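Local coordinates for hypothetical protein (PDB 2O3I) that is of unknown function but belongs to the DUF917 family and has S-Me-THD-like N- and C-terminal domains, at residues 18-23 / 356-361; 85-90 / 122-127. The protein carries 2 engineered substitutions. All blocks are in the same frame, centred on the assembly; numbering follows the deposited sequence.

Interaction 1 (18-23 / 356-361); sequences CFFGSG and IALPAA
The L358 side chain reaches into the angle between two phenyl rings, F19 and F20, and makes the contact with a single methyl. Its CD1 lies 3.9 Å from CE2 of F19, and at the same separation, 3.9 Å, it also meets CD1 of F20. L358 runs across F20 at roughly a right angle but meets F19 more slantwise. Successive positions at the helix end already send the two aromatic side chains apart, and the first torsions add to it: F19 carries CG anti to the backbone N (chi1 -176°), whereas F20 carries it anti to the carbonyl carbon (chi1 -72°). The two rings are so spread around one leucine branch. Two residues earlier in strand 352-358, I356 comes to the edge of the F19 ring, near its plane, with 4.3 Å between I356 CD1 and F19 CZ.

All four residues are buried, and no hydrogen bond links the two segments. M247 and L251 of helix 244-255 and L232 of helix 225-237 extend the apolar cluster, while R228 makes a cation-pi contact with F20. Behind the rings G21 N bonds to C18 O at 3.0 Å as helix 10-19 ends, and F19 to S22 form a type I turn; S22 OG is held by I320 N. The result is a helix terminus docked against a strand of the antiparallel sheet by aromatic and aliphatic side chains, a hydrophobic core contact joining the N-terminal and C-terminal regions of the S-Me-THD-like family.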
loop_
_atom_site.group_PDB
_atom_site.type_symbol
_atom_site.label_atom_id
_atom_site.label_comp_id
_atom_site.label_asym_id
_atom_site.label_seq_id
_atom_site.Cartn_x
_atom_site.Cartn_y
_atom_site.Cartn_z
ATOM N N CYS A 18 6.826 -23.992 17.639
ATOM C CA CYS A 18 8.108 -23.551 17.102
ATOM C C CYS A 18 8.725 -24.704 16.307
ATOM O O CYS A 18 9.209 -24.509 15.190
ATOM C CB CYS A 18 9.048 -23.128 18.240
ATOM S SG CYS A 18 10.732 -22.621 17.716
ATOM N N PHE A 19 8.703 -25.904 16.880
ATOM C CA PHE A 19 9.251 -27.061 16.192
ATOM C C PHE A 19 8.453 -27.359 14.917
ATOM O O PHE A 19 9.024 -27.752 13.904
ATOM C CB PHE A 19 9.256 -28.291 17.109
ATOM C CG PHE A 19 9.905 -29.500 16.490
ATOM C CD1 PHE A 19 11.288 -29.568 16.352
ATOM C CD2 PHE A 19 9.128 -30.543 15.986
ATOM C CE1 PHE A 19 11.888 -30.655 15.715
ATOM C CE2 PHE A 19 9.719 -31.631 15.349
ATOM C CZ PHE A 19 11.100 -31.686 15.211
ATOM N N PHE A 20 7.135 -27.172 14.957
ATOM C CA PHE A 20 6.311 -27.425 13.775
ATOM C C PHE A 20 6.330 -26.222 12.823
ATOM O O PHE A 20 5.664 -26.234 11.784
ATOM C CB PHE A 20 4.853 -27.744 14.171
ATOM C CG PHE A 20 4.675 -29.104 14.811
ATOM C CD1 PHE A 20 5.017 -30.263 14.121
ATOM C CD2 PHE A 20 4.179 -29.222 16.110
ATOM C CE1 PHE A 20 4.877 -31.523 14.713
ATOM C CE2 PHE A 20 4.034 -30.476 16.711
ATOM C CZ PHE A 20 4.387 -31.630 16.007
ATOM N N GLY A 21 7.099 -25.196 13.172
ATOM C CA GLY A 21 7.169 -24.011 12.335
ATOM C C GLY A 21 8.180 -24.073 11.198
ATOM O O GLY A 21 8.294 -23.125 10.416
ATOM N N SER A 22 8.903 -25.185 11.099
ATOM C CA SER A 22 9.915 -25.376 10.058
ATOM C C SER A 22 10.901 -24.198 10.003
ATOM O O SER A 22 11.221 -23.692 8.926
ATOM C CB SER A 22 9.241 -25.561 8.693
ATOM O OG SER A 22 10.189 -25.899 7.688
ATOM N N GLY A 23 11.360 -23.761 11.173
ATOM C CA GLY A 23 12.312 -22.667 11.245
ATOM C C GLY A 23 11.727 -21.267 11.306
ATOM O O GLY A 23 12.396 -20.335 11.758
ATOM N N ILE A 356 15.949 -32.173 11.395
ATOM C CA ILE A 356 14.891 -33.142 11.166
ATOM C C ILE A 356 13.910 -32.657 10.110
ATOM O O ILE A 356 13.535 -31.487 10.080
ATOM C CB ILE A 356 14.121 -33.438 12.476
ATOM C CG1 ILE A 356 15.054 -34.141 13.467
ATOM C CG2 ILE A 356 12.899 -34.313 12.194
ATOM C CD1 ILE A 356 14.445 -34.387 14.842
ATOM N N ALA A 357 13.513 -33.567 9.229
ATOM C CA ALA A 357 12.552 -33.239 8.192
ATOM C C ALA A 357 11.233 -33.899 8.568
ATOM O O ALA A 357 11.204 -35.033 9.043
ATOM C CB ALA A 357 13.033 -33.749 6.836
ATOM N N LEU A 358 10.143 -33.174 8.379
ATOM C CA LEU A 358 8.828 -33.709 8.668
ATOM C C LEU A 358 8.060 -33.745 7.353
ATOM O O LEU A 358 8.019 -32.760 6.605
ATOM C CB LEU A 358 8.093 -32.826 9.682
ATOM C CG LEU A 358 8.761 -32.571 11.039
ATOM C CD1 LEU A 358 7.914 -31.577 11.845
ATOM C CD2 LEU A 358 8.936 -33.887 11.797
ATOM N N PRO A 359 7.461 -34.893 7.032
ATOM C CA PRO A 359 6.713 -34.955 5.778
ATOM C C PRO A 359 5.564 -33.949 5.775
ATOM O O PRO A 359 4.828 -33.819 6.757
ATOM C CB PRO A 359 6.248 -36.413 5.723
ATOM C CG PRO A 359 6.259 -36.846 7.174
ATOM C CD PRO A 359 7.508 -36.206 7.695
ATOM N N ALA A 360 5.432 -33.213 4.678
ATOM C CA ALA A 360 4.376 -32.220 4.580
ATOM C C ALA A 360 3.014 -32.886 4.715
ATOM O O ALA A 360 2.853 -34.048 4.352
ATOM C CB ALA A 360 4.471 -31.492 3.255
ATOM N N ALA A 361 2.039 -32.163 5.255
ATOM C CA ALA A 361 0.701 -32.724 5.393
ATOM C C ALA A 361 0.173 -32.849 3.978
ATOM O O ALA A 361 0.519 -32.048 3.100
ATOM C CB ALA A 361 -0.196 -31.811 6.217
#

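Interaction 2 (85-90 / 122-127)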
loop_
_atom_site.group_PDB
_atom_site.type_symbol
_atom_site.label_atom_id
_atom_site.label_comp_id
_atom_site.label_asym_id
_atom_site.label_seq_id
_atom_site.Cartn_x
_atom_site.Cartn_y
_atom_site.Cartn_z
ATOM N N GLU A 85 -7.186 -5.151 17.508
ATOM C CA GLU A 85 -7.848 -4.075 16.782
ATOM C C GLU A 85 -8.261 -4.504 15.366
ATOM O O GLU A 85 -9.316 -4.097 14.871
ATOM C CB GLU A 85 -6.935 -2.850 16.714
ATOM C CG GLU A 85 -7.683 -1.558 16.474
ATOM C CD GLU A 85 -8.576 -1.186 17.643
ATOM O OE1 GLU A 85 -9.726 -0.762 17.402
ATOM O OE2 GLU A 85 -8.123 -1.312 18.802
ATOM N N ALA A 86 -7.434 -5.326 14.720
ATOM C CA ALA A 86 -7.732 -5.813 13.366
ATOM C C ALA A 86 -8.933 -6.755 13.392
ATOM O O ALA A 86 -9.826 -6.673 12.541
ATOM C CB ALA A 86 -6.507 -6.541 12.776
ATOM N N ALA A 87 -8.946 -7.656 14.371
ATOM C CA ALA A 87 -10.041 -8.608 14.516
ATOM C C ALA A 87 -11.345 -7.873 14.842
ATOM O O ALA A 87 -12.426 -8.313 14.459
ATOM C CB ALA A 87 -9.706 -9.637 15.610
ATOM N N LEU A 88 -11.241 -6.749 15.548
ATOM C CA LEU A 88 -12.424 -5.956 15.892
ATOM C C LEU A 88 -12.994 -5.286 14.643
ATOM O O LEU A 88 -14.207 -5.118 14.502
ATOM C CB LEU A 88 -12.076 -4.884 16.930
ATOM C CG LEU A 88 -12.176 -5.328 18.389
ATOM C CD1 LEU A 88 -11.589 -4.239 19.302
ATOM C CD2 LEU A 88 -13.646 -5.615 18.731
ATOM N N ALA A 89 -12.106 -4.894 13.741
ATOM C CA ALA A 89 -12.535 -4.272 12.507
ATOM C C ALA A 89 -13.308 -5.338 11.723
ATOM O O ALA A 89 -14.379 -5.063 11.178
ATOM C CB ALA A 89 -11.320 -3.787 11.711
ATOM N N ALA A 90 -12.775 -6.556 11.696
ATOM C CA ALA A 90 -13.422 -7.650 10.976
ATOM C C ALA A 90 -14.771 -7.991 11.604
ATOM O O ALA A 90 -15.737 -8.296 10.901
ATOM C CB ALA A 90 -12.517 -8.880 10.958
ATOM N N ALA A 122 -9.373 -14.619 23.630
ATOM C CA ALA A 122 -9.608 -14.359 25.049
ATOM C C ALA A 122 -10.069 -12.924 25.250
ATOM O O ALA A 122 -10.940 -12.647 26.069
ATOM C CB ALA A 122 -8.330 -14.601 25.842
ATOM N N LYS A 123 -9.471 -12.015 24.489
ATOM C CA LYS A 123 -9.787 -10.601 24.566
ATOM C C LYS A 123 -11.162 -10.238 24.000
ATOM O O LYS A 123 -11.851 -9.367 24.531
ATOM C CB LYS A 123 -8.706 -9.808 23.828
ATOM C CG LYS A 123 -8.956 -8.307 23.726
ATOM C CD LYS A 123 -8.910 -7.622 25.087
ATOM C CE LYS A 123 -9.016 -6.102 24.958
ATOM N NZ LYS A 123 -9.039 -5.472 26.296
ATOM N N LEU A 124 -11.568 -10.907 22.927
ATOM C CA LEU A 124 -12.842 -10.598 22.293
ATOM C C LEU A 124 -13.969 -11.576 22.588
ATOM O O LEU A 124 -15.098 -11.388 22.125
ATOM C CB LEU A 124 -12.643 -10.495 20.783
ATOM C CG LEU A 124 -11.592 -9.475 20.335
ATOM C CD1 LEU A 124 -11.551 -9.433 18.822
ATOM C CD2 LEU A 124 -11.930 -8.104 20.890
ATOM N N GLY A 125 -13.672 -12.617 23.357
ATOM C CA GLY A 125 -14.692 -13.597 23.680
ATOM C C GLY A 125 -14.993 -14.531 22.518
ATOM O O GLY A 125 -16.138 -14.946 22.319
ATOM N N LEU A 126 -13.963 -14.871 21.748
ATOM C CA LEU A 126 -14.134 -15.763 20.606
ATOM C C LEU A 126 -13.478 -17.103 20.893
ATOM O O LEU A 126 -12.880 -17.305 21.946
ATOM C CB LEU A 126 -13.490 -15.156 19.357
ATOM C CG LEU A 126 -13.784 -13.678 19.068
ATOM C CD1 LEU A 126 -12.919 -13.210 17.910
ATOM C CD2 LEU A 126 -15.256 -13.484 18.745
ATOM N N ALA A 127 -13.601 -18.025 19.950
ATOM C CA ALA A 127 -12.978 -19.327 20.092
ATOM C C ALA A 127 -11.942 -19.469 18.976
ATOM O O ALA A 127 -12.163 -19.022 17.847
ATOM C CB ALA A 127 -14.026 -20.438 19.996
#
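L124, in the last turn of helix 111-124, pushes its side chain against A87 and L88 of helix 81-96. From CA, the bond to CB already heads for the other helix, and with CG anti to the carbonyl carbon (chi1 -56°) the branch point continues in that direction. CB and CG approach nothing on segment 85-90 closely; the contact begins where the chain forks. CD1 goes to the alanine, resting 3.7 Å from CB of A87, and is also 4.2 Å from CG of L88. The second methyl works on L88 alone: CD2 of L124 sits 3.7 Å from CD2 of L88 and equally near, at 3.7 Å, to its CG, with CD1 of L88 a little farther off. One leucine fork thus splits between two consecutive residues, one branch on the short alanine and the other among the branches of its neighbour. L88 answers with its outer end, since its CB does not aim at the partner helix, and the two leucines pass one another at a slant.

The contact is entirely apolar and only partly buried: A87 is enclosed, whereas both leucines retain some exposure. V84 of helix 81-96 adds to the apolar surface beside L124, and the carbonyl O of L124 accepts a hydrogen bond from NH1 of R91 on that helix. G125 then breaks helical geometry with positive phi, and L126 turns onto L101 and V104. Helices 81-96 and 111-124 are the connections of successive beta-alpha-beta units, one between parallel strands 61-69 and 101-105, the other between 101-105 and 127-129 of the mixed sheet, and this contact packs them against each other.

Interaction 2 is nested in sequence within the loop closed by interaction 1, which brings together segments 333 residues apart, against 32 for the helix pair. In space the two are well separated, their centres about 29 Å apart and their nearest atoms about 19 Å apart, on opposite sides of the centre of the chain. The 18-23 / 356-361 contact is the deeper one and joins the two family regions; the 85-90 / 122-127 contact is partly buried and stays within the N-terminal one, beside the mixed sheet. Neither pair of segments is touched by the second chain of the assembly, so both belong to the internal packing of one subunit.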